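Local coordinates for protein AbyA5 (Verrucosispora maris, PDB 4YWF) that catalyses acetate elimination in spirotetronate biosynthesis, as an esterase-like lyase built on an alpha/beta-hydrolase fold, at residues 25-30 with 86-91; 150-155 with 261-266. The protein carries 4 engineered substitutions. All coordinates share one frame; numbering follows the deposited sequence.

Interaction 1 of 2, residues 25-30 with 86-91; sequences AELKQY and ARFPFV
Phe88 meets Tyr30 and Leu27 just where helix 76-87 ends; it is the first residue to leave helical backbone angles. With its CG anti to the backbone N (chi1 176°), the ring reaches out and lies against that of Tyr30 in an offset stack, centroids 4.2 Å apart and planes inclined by 22°. CE2 of Phe88 sits 3.5 Å above the Tyr30 ring, over its centre, and the shortest approach is Phe88 CZ to Tyr30 CG at 3.4 Å. Tyr30 is the last residue modelled before a gap in the chain, yet its ring is held against a buried partner. From the same segment as Tyr30, Leu27 reaches Phe88 with CD2, which comes obliquely to CE1 at 3.8 Å. All of this belongs to the helical part that precedes the first strand of the alpha/beta-hydrolase sheet, and Trp59 of helix 59-72 packs on both Leu27 and Phe88. Next along the chain comes Pro89, joined by a cis peptide bond. Its CB lies over the opposite face of the Phe88 ring from Tyr30, 3.9 Å above the plane, while its CD touches Leu27 CD2 at 3.8 Å, the two side chains crossing at about a right angle.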
ATOM      1  N   ALA A  25     -13.593 -11.821  14.790  1.00 49.56           N
ATOM      2  CA  ALA A  25     -14.507 -10.661  14.846  1.00 47.67           C
ATOM      3  C   ALA A  25     -13.880  -9.616  13.979  1.00 47.70           C
ATOM      4  O   ALA A  25     -14.478  -8.939  13.144  1.00 47.82           O
ATOM      5  CB  ALA A  25     -14.601 -10.172  16.281  1.00 45.67           C
ATOM      6  N   GLU A  26     -12.589  -9.595  14.165  1.00 46.07           N
ATOM      7  CA  GLU A  26     -11.746  -8.563  13.752  1.00 43.84           C
ATOM      8  C   GLU A  26     -11.249  -8.741  12.306  1.00 45.10           C
ATOM      9  O   GLU A  26     -11.079  -7.779  11.632  1.00 40.99           O
ATOM     10  CB  GLU A  26     -10.626  -8.623  14.738  1.00 44.77           C
ATOM     11  CG  GLU A  26      -9.492  -7.666  14.557  1.00 44.40           C
ATOM     12  CD  GLU A  26      -8.452  -7.929  15.608  1.00 43.53           C
ATOM     13  OE1 GLU A  26      -8.709  -8.757  16.474  1.00 48.36           O
ATOM     14  OE2 GLU A  26      -7.363  -7.349  15.593  1.00 51.52           O
ATOM     15  N   LEU A  27     -11.072  -9.962  11.813  1.00 43.25           N
ATOM     16  CA  LEU A  27     -10.874 -10.132  10.374  1.00 44.65           C
ATOM     17  C   LEU A  27     -12.142  -9.680   9.650  1.00 45.18           C
ATOM     18  O   LEU A  27     -12.052  -8.990   8.652  1.00 46.35           O
ATOM     19  CB  LEU A  27     -10.528 -11.596   9.996  1.00 40.92           C
ATOM     20  CG  LEU A  27      -9.273 -12.252  10.556  1.00 38.24           C
ATOM     21  CD1 LEU A  27      -9.197 -13.712  10.105  1.00 36.24           C
ATOM     22  CD2 LEU A  27      -8.062 -11.473  10.128  1.00 36.39           C
ATOM     23  N   LYS A  28     -13.315 -10.044  10.183  1.00 49.68           N
ATOM     24  CA  LYS A  28     -14.636  -9.737   9.560  1.00 49.78           C
ATOM     25  C   LYS A  28     -14.939  -8.247   9.480  1.00 49.07           C
ATOM     26  O   LYS A  28     -15.704  -7.826   8.601  1.00 45.71           O
ATOM     27  CB  LYS A  28     -15.842 -10.403  10.304  1.00 48.25           C
ATOM     28  CG  LYS A  28     -15.869 -11.923  10.293  1.00 48.70           C
ATOM     29  CD  LYS A  28     -17.231 -12.538   9.995  1.00 45.96           C
ATOM     30  CE  LYS A  28     -17.675 -13.469  11.123  1.00 41.80           C
ATOM     31  NZ  LYS A  28     -18.155 -14.795  10.621  1.00 39.87           N
ATOM     32  N   GLN A  29     -14.363  -7.486  10.410  1.00 44.53           N
ATOM     33  CA  GLN A  29     -14.514  -6.033  10.479  1.00 47.05           C
ATOM     34  C   GLN A  29     -13.922  -5.393   9.267  1.00 51.11           C
ATOM     35  O   GLN A  29     -14.411  -4.380   8.772  1.00 53.90           O
ATOM     36  CB  GLN A  29     -13.789  -5.446  11.692  1.00 46.96           C
ATOM     37  N   TYR A  30     -12.820  -5.971   8.816  1.00 54.95           N
ATOM     38  CA  TYR A  30     -12.164  -5.529   7.621  1.00 43.93           C
ATOM     39  C   TYR A  30     -12.990  -5.881   6.387  1.00 41.58           C
ATOM     40  O   TYR A  30     -13.367  -4.972   5.647  1.00 41.50           O
ATOM     41  CB  TYR A  30     -10.786  -6.144   7.542  1.00 39.55           C
ATOM     42  CG  TYR A  30     -10.082  -5.664   6.342  1.00 43.06           C
ATOM     43  CD1 TYR A  30      -9.338  -4.481   6.402  1.00 48.05           C
ATOM     44  CD2 TYR A  30     -10.171  -6.348   5.115  1.00 41.93           C
ATOM     45  CE1 TYR A  30      -8.652  -4.007   5.273  1.00 45.26           C
ATOM     46  CE2 TYR A  30      -9.492  -5.889   3.985  1.00 41.67           C
ATOM     47  CZ  TYR A  30      -8.739  -4.703   4.063  1.00 47.71           C
ATOM     48  OH  TYR A  30      -8.071  -4.179   2.940  1.00 46.52           O
ATOM     49  N   ALA A  86      -8.942 -14.173   1.242  1.00 24.58           N
ATOM     50  CA  ALA A  86      -8.528 -15.432   1.837  1.00 24.75           C
ATOM     51  C   ALA A  86      -7.141 -15.440   2.493  1.00 26.38           C
ATOM     52  O   ALA A  86      -6.905 -16.084   3.521  1.00 29.01           O
ATOM     53  CB  ALA A  86      -8.582 -16.490   0.758  1.00 25.94           C
ATOM     54  N   ARG A  87      -6.194 -14.796   1.826  1.00 25.68           N
ATOM     55  CA  ARG A  87      -4.820 -14.657   2.299  1.00 28.36           C
ATOM     56  C   ARG A  87      -4.647 -13.556   3.375  1.00 28.01           C
ATOM     57  O   ARG A  87      -3.695 -13.571   4.115  1.00 31.49           O
ATOM     58  CB  ARG A  87      -3.917 -14.410   1.054  1.00 31.90           C
ATOM     59  CG  ARG A  87      -2.685 -13.600   1.291  1.00 34.71           C
ATOM     60  CD  ARG A  87      -2.600 -12.199   0.712  1.00 29.19           C
ATOM     61  NE  ARG A  87      -3.570 -11.160   0.992  1.00 29.91           N
ATOM     62  CZ  ARG A  87      -3.414 -10.069   1.755  1.00 28.37           C
ATOM     63  NH1 ARG A  87      -2.330  -9.831   2.544  1.00 25.10           N
ATOM     64  NH2 ARG A  87      -4.418  -9.199   1.751  1.00 28.57           N
ATOM     65  N   PHE A  88      -5.572 -12.597   3.450  1.00 29.39           N
ATOM     66  CA  PHE A  88      -5.553 -11.543   4.461  1.00 26.93           C
ATOM     67  C   PHE A  88      -5.582 -12.161   5.841  1.00 25.84           C
ATOM     68  O   PHE A  88      -6.323 -13.132   6.047  1.00 27.21           O
ATOM     69  CB  PHE A  88      -6.770 -10.678   4.274  1.00 29.22           C
ATOM     70  CG  PHE A  88      -6.954  -9.597   5.287  1.00 30.18           C
ATOM     71  CD1 PHE A  88      -7.638  -9.860   6.480  1.00 30.07           C
ATOM     72  CD2 PHE A  88      -6.561  -8.300   5.013  1.00 29.65           C
ATOM     73  CE1 PHE A  88      -7.870  -8.860   7.407  1.00 30.53           C
ATOM     74  CE2 PHE A  88      -6.769  -7.306   5.941  1.00 34.17           C
ATOM     75  CZ  PHE A  88      -7.428  -7.582   7.147  1.00 30.68           C
ATOM     76  N   PRO A  89      -4.814 -11.604   6.804  1.00 22.66           N
ATOM     77  CA  PRO A  89      -3.992 -10.378   6.720  1.00 23.80           C
ATOM     78  C   PRO A  89      -2.552 -10.588   6.174  1.00 23.55           C
ATOM     79  O   PRO A  89      -1.884  -9.640   5.740  1.00 26.97           O
ATOM     80  CB  PRO A  89      -4.039  -9.881   8.157  1.00 25.35           C
ATOM     81  CG  PRO A  89      -3.992 -11.215   8.996  1.00 24.52           C
ATOM     82  CD  PRO A  89      -4.870 -12.139   8.188  1.00 25.36           C
ATOM     83  N   PHE A  90      -2.070 -11.827   6.187  1.00 26.30           N
ATOM     84  CA  PHE A  90      -0.741 -12.211   5.690  1.00 26.28           C
ATOM     85  C   PHE A  90      -0.607 -13.748   5.730  1.00 24.89           C
ATOM     86  O   PHE A  90      -1.284 -14.429   6.481  1.00 23.66           O
ATOM     87  CB  PHE A  90       0.436 -11.568   6.474  1.00 30.83           C
ATOM     88  CG  PHE A  90       0.649 -12.143   7.834  1.00 32.11           C
ATOM     89  CD1 PHE A  90      -0.075 -11.648   8.935  1.00 38.10           C
ATOM     90  CD2 PHE A  90       1.576 -13.136   8.032  1.00 36.63           C
ATOM     91  CE1 PHE A  90       0.100 -12.171  10.217  1.00 42.89           C
ATOM     92  CE2 PHE A  90       1.761 -13.653   9.300  1.00 40.93           C
ATOM     93  CZ  PHE A  90       1.009 -13.188  10.388  1.00 41.82           C
ATOM     94  N   VAL A  91       0.264 -14.279   4.895  1.00 24.90           N
ATOM     95  CA  VAL A  91       0.304 -15.708   4.661  1.00 24.13           C
ATOM     96  C   VAL A  91       0.971 -16.414   5.829  1.00 25.61           C
ATOM     97  O   VAL A  91       2.137 -16.202   6.096  1.00 27.10           O
ATOM     98  CB  VAL A  91       1.015 -16.047   3.343  1.00 27.03           C
ATOM     99  CG1 VAL A  91       1.284 -17.556   3.215  1.00 26.28           C
ATOM    100  CG2 VAL A  91       0.170 -15.587   2.172  1.00 26.13           C
TER

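Interaction 2 of 2, residues 150-155 with 261-266; sequences GIVSIK and VDTLAR
Ile151 and Thr263 mark the closest backbone approach, their CA atoms 7.1 Å apart where the irregular chain 150-155 passes the flank of helix 258-268. No hydrogen bond joins the segments; the contact is made mostly by methyl groups. Thr263 touches both Ile151 and Val152. Its CG2 is anti to its own backbone N, and this methyl is what it offers to the loop, meeting Ile151 CD1 at 3.8 Å and the carbonyl oxygen of Ile151, a closer but non-bonded neighbour, at 3.4 Å. The hydroxyl OG1 is engaged within the helix, hydrogen-bonded to the carbonyl oxygen of Val259 one turn back, so the polar end of this buried threonine is satisfied without help from the loop.

The CB of Ile151 is directed at the helix, and the two branches beyond it go to different residues. CG1 stands between the backbone N and the carbonyl carbon (chi1 49°), which carries CD1 to Thr263; the other branch, CG2, meets Leu264 CD2 at 4.1 Å, the two side chains crossing at about a right angle. Leu264 also packs on Val275 of helix 275-278, and Ile151 on Leu267 further along helix 258-268. Val152 adds a lighter touch, CG1 to Thr263 CG2 at 4.1 Å.

The loop follows strand 143-148 of the central sheet, whereas helix 258-268 belongs to the helices inserted between strands 233-239 and 296-301. Docking of such an insertion over the ends of the core strands is how cap or lid regions are commonly built in alpha/beta-hydrolases, and the loop after strand 143-148 is where many relatives form part of the oxyanion hole.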
ATOM      1  N   GLY A 150      -0.489  -0.367   2.526  1.00 27.25           N
ATOM      2  CA  GLY A 150      -0.001  -0.666   3.833  1.00 26.01           C
ATOM      3  C   GLY A 150       0.278  -2.135   4.048  1.00 28.65           C
ATOM      4  O   GLY A 150       0.556  -2.885   3.102  1.00 27.65           O
ATOM      5  N   ILE A 151       0.296  -2.524   5.309  1.00 26.81           N
ATOM      6  CA  ILE A 151       0.949  -3.769   5.705  1.00 26.64           C
ATOM      7  C   ILE A 151       0.069  -5.010   5.412  1.00 26.16           C
ATOM      8  O   ILE A 151       0.561  -6.161   5.604  1.00 25.32           O
ATOM      9  CB  ILE A 151       1.384  -3.740   7.189  1.00 25.87           C
ATOM     10  CG1 ILE A 151       0.204  -3.276   8.055  1.00 28.41           C
ATOM     11  CG2 ILE A 151       2.628  -2.857   7.407  1.00 27.28           C
ATOM     12  CD1 ILE A 151       0.215  -3.731   9.491  1.00 33.22           C
ATOM     13  N   VAL A 152      -1.202  -4.812   5.055  1.00 24.40           N
ATOM     14  CA  VAL A 152      -2.056  -5.932   4.660  1.00 27.50           C
ATOM     15  C   VAL A 152      -2.468  -5.891   3.173  1.00 28.27           C
ATOM     16  O   VAL A 152      -3.087  -6.828   2.692  1.00 30.50           O
ATOM     17  CB  VAL A 152      -3.301  -6.149   5.580  1.00 26.26           C
ATOM     18  CG1 VAL A 152      -2.868  -6.543   6.998  1.00 24.65           C
ATOM     19  CG2 VAL A 152      -4.236  -4.944   5.585  1.00 29.74           C
ATOM     20  N   SER A 153      -2.095  -4.834   2.455  1.00 27.31           N
ATOM     21  CA  SER A 153      -2.541  -4.569   1.054  1.00 27.96           C
ATOM     22  C   SER A 153      -1.568  -5.163   0.022  1.00 25.23           C
ATOM     23  O   SER A 153      -0.456  -4.685  -0.124  1.00 24.48           O
ATOM     24  CB  SER A 153      -2.655  -3.066   0.788  1.00 31.04           C
ATOM     25  OG  SER A 153      -3.667  -2.452   1.609  1.00 39.67           O
ATOM     26  N   ILE A 154      -2.005  -6.183  -0.698  1.00 25.69           N
ATOM     27  CA  ILE A 154      -1.248  -6.706  -1.828  1.00 23.11           C
ATOM     28  C   ILE A 154      -1.524  -5.911  -3.090  1.00 22.75           C
ATOM     29  O   ILE A 154      -2.509  -5.228  -3.190  1.00 23.74           O
ATOM     30  CB  ILE A 154      -1.507  -8.213  -2.097  1.00 23.44           C
ATOM     31  CG1 ILE A 154      -2.962  -8.440  -2.522  1.00 25.17           C
ATOM     32  CG2 ILE A 154      -1.003  -9.032  -0.929  1.00 24.29           C
ATOM     33  CD1 ILE A 154      -3.180  -9.794  -3.188  1.00 26.86           C
ATOM     34  N   LYS A 155      -0.634  -6.046  -4.054  1.00 20.89           N
ATOM     35  CA  LYS A 155      -0.552  -5.111  -5.187  1.00 21.36           C
ATOM     36  C   LYS A 155      -1.694  -5.371  -6.189  1.00 21.99           C
ATOM     37  O   LYS A 155      -2.114  -4.483  -6.972  1.00 22.17           O
ATOM     38  CB  LYS A 155       0.831  -5.272  -5.870  1.00 21.77           C
ATOM     39  CG  LYS A 155       1.170  -6.699  -6.336  1.00 23.68           C
ATOM     40  CD  LYS A 155       2.620  -6.871  -6.838  1.00 26.56           C
ATOM     41  CE  LYS A 155       2.851  -8.277  -7.399  1.00 27.35           C
ATOM     42  NZ  LYS A 155       2.462  -9.397  -6.492  1.00 28.31           N
ATOM     43  N   VAL A 261      -0.556  -5.700  15.076  1.00 31.97           N
ATOM     44  CA  VAL A 261       0.694  -6.055  15.782  1.00 33.28           C
ATOM     45  C   VAL A 261       1.384  -7.308  15.211  1.00 31.59           C
ATOM     46  O   VAL A 261       2.631  -7.362  15.078  1.00 29.95           O
ATOM     47  CB  VAL A 261       0.439  -6.324  17.293  1.00 36.75           C
ATOM     48  CG1 VAL A 261       1.734  -6.735  18.026  1.00 35.99           C
ATOM     49  CG2 VAL A 261      -0.229  -5.126  17.981  1.00 38.39           C
ATOM     50  N   ASP A 262       0.559  -8.329  14.963  1.00 32.54           N
ATOM     51  CA  ASP A 262       1.039  -9.660  14.512  1.00 30.72           C
ATOM     52  C   ASP A 262       1.566  -9.554  13.114  1.00 28.27           C
ATOM     53  O   ASP A 262       2.636 -10.078  12.798  1.00 30.60           O
ATOM     54  CB  ASP A 262      -0.100 -10.655  14.508  1.00 32.89           C
ATOM     55  CG  ASP A 262      -0.314 -11.339  15.858  1.00 39.05           C
ATOM     56  OD1 ASP A 262       0.640 -11.471  16.660  1.00 46.35           O
ATOM     57  OD2 ASP A 262      -1.458 -11.766  16.101  1.00 41.82           O
ATOM     58  N   THR A 263       0.806  -8.856  12.263  1.00 27.25           N
ATOM     59  CA  THR A 263       1.330  -8.547  10.911  1.00 29.86           C
ATOM     60  C   THR A 263       2.645  -7.822  10.941  1.00 26.82           C
ATOM     61  O   THR A 263       3.602  -8.180  10.236  1.00 24.58           O
ATOM     62  CB  THR A 263       0.309  -7.711  10.126  1.00 28.88           C
ATOM     63  OG1 THR A 263      -0.880  -8.449  10.068  1.00 22.80           O
ATOM     64  CG2 THR A 263       0.766  -7.416   8.732  1.00 32.57           C
ATOM     65  N   LEU A 264       2.723  -6.774  11.759  1.00 30.47           N
ATOM     66  CA  LEU A 264       3.985  -6.011  11.816  1.00 29.48           C
ATOM     67  C   LEU A 264       5.141  -6.878  12.240  1.00 27.72           C
ATOM     68  O   LEU A 264       6.251  -6.771  11.719  1.00 27.80           O
ATOM     69  CB  LEU A 264       3.891  -4.839  12.812  1.00 32.66           C
ATOM     70  CG  LEU A 264       3.592  -3.410  12.347  1.00 36.39           C
ATOM     71  CD1 LEU A 264       3.955  -2.441  13.484  1.00 37.61           C
ATOM     72  CD2 LEU A 264       4.343  -2.987  11.077  1.00 33.05           C
ATOM     73  N   ALA A 265       4.894  -7.701  13.251  1.00 27.31           N
ATOM     74  CA  ALA A 265       5.881  -8.652  13.690  1.00 29.27           C
ATOM     75  C   ALA A 265       6.254  -9.615  12.545  1.00 28.01           C
ATOM     76  O   ALA A 265       7.427  -9.869  12.334  1.00 31.70           O
ATOM     77  CB  ALA A 265       5.378  -9.397  14.903  1.00 30.41           C
ATOM     78  N   ARG A 266       5.282 -10.100  11.762  1.00 31.55           N
ATOM     79  CA  ARG A 266       5.651 -10.995  10.635  1.00 32.07           C
ATOM     80  C   ARG A 266       6.495 -10.225   9.638  1.00 31.01           C
ATOM     81  O   ARG A 266       7.615 -10.609   9.302  1.00 27.25           O
ATOM     82  CB  ARG A 266       4.431 -11.568   9.893  1.00 38.89           C
ATOM     83  CG  ARG A 266       4.831 -12.301   8.593  1.00 43.51           C
ATOM     84  CD  ARG A 266       5.768 -13.513   8.831  1.00 49.05           C
ATOM     85  NE  ARG A 266       5.122 -14.510   9.725  1.00 47.02           N
ATOM     86  CZ  ARG A 266       4.606 -15.701   9.374  1.00 43.68           C
ATOM     87  NH1 ARG A 266       4.654 -16.166   8.115  1.00 42.13           N
ATOM     88  NH2 ARG A 266       4.028 -16.438  10.322  1.00 41.03           N
TER

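How the interactions relate
Both interactions are mostly buried, but interaction 1 lies farther from the chain's centre and has one exposed edge, at Tyr30, while interaction 2 is deeper. Interaction 1 joins two pieces of the N-terminal helical part through stacked rings, a leucine and a proline; interaction 2 joins a loop of the hydrolase core to an inserted helix through the methyl groups of isoleucine, leucine, valine and threonine. Neither has a hydrogen bond across its own segments. They touch each other, however: Val152 CG2 packs on Phe88 CE2, Val152 O probably accepts a hydrogen bond from Arg87 NH2 at 2.9 Å, and Phe90 lies against Arg266. Segments 86-91 and 150-155 thus adjoin, and helix 258-268 contacts both.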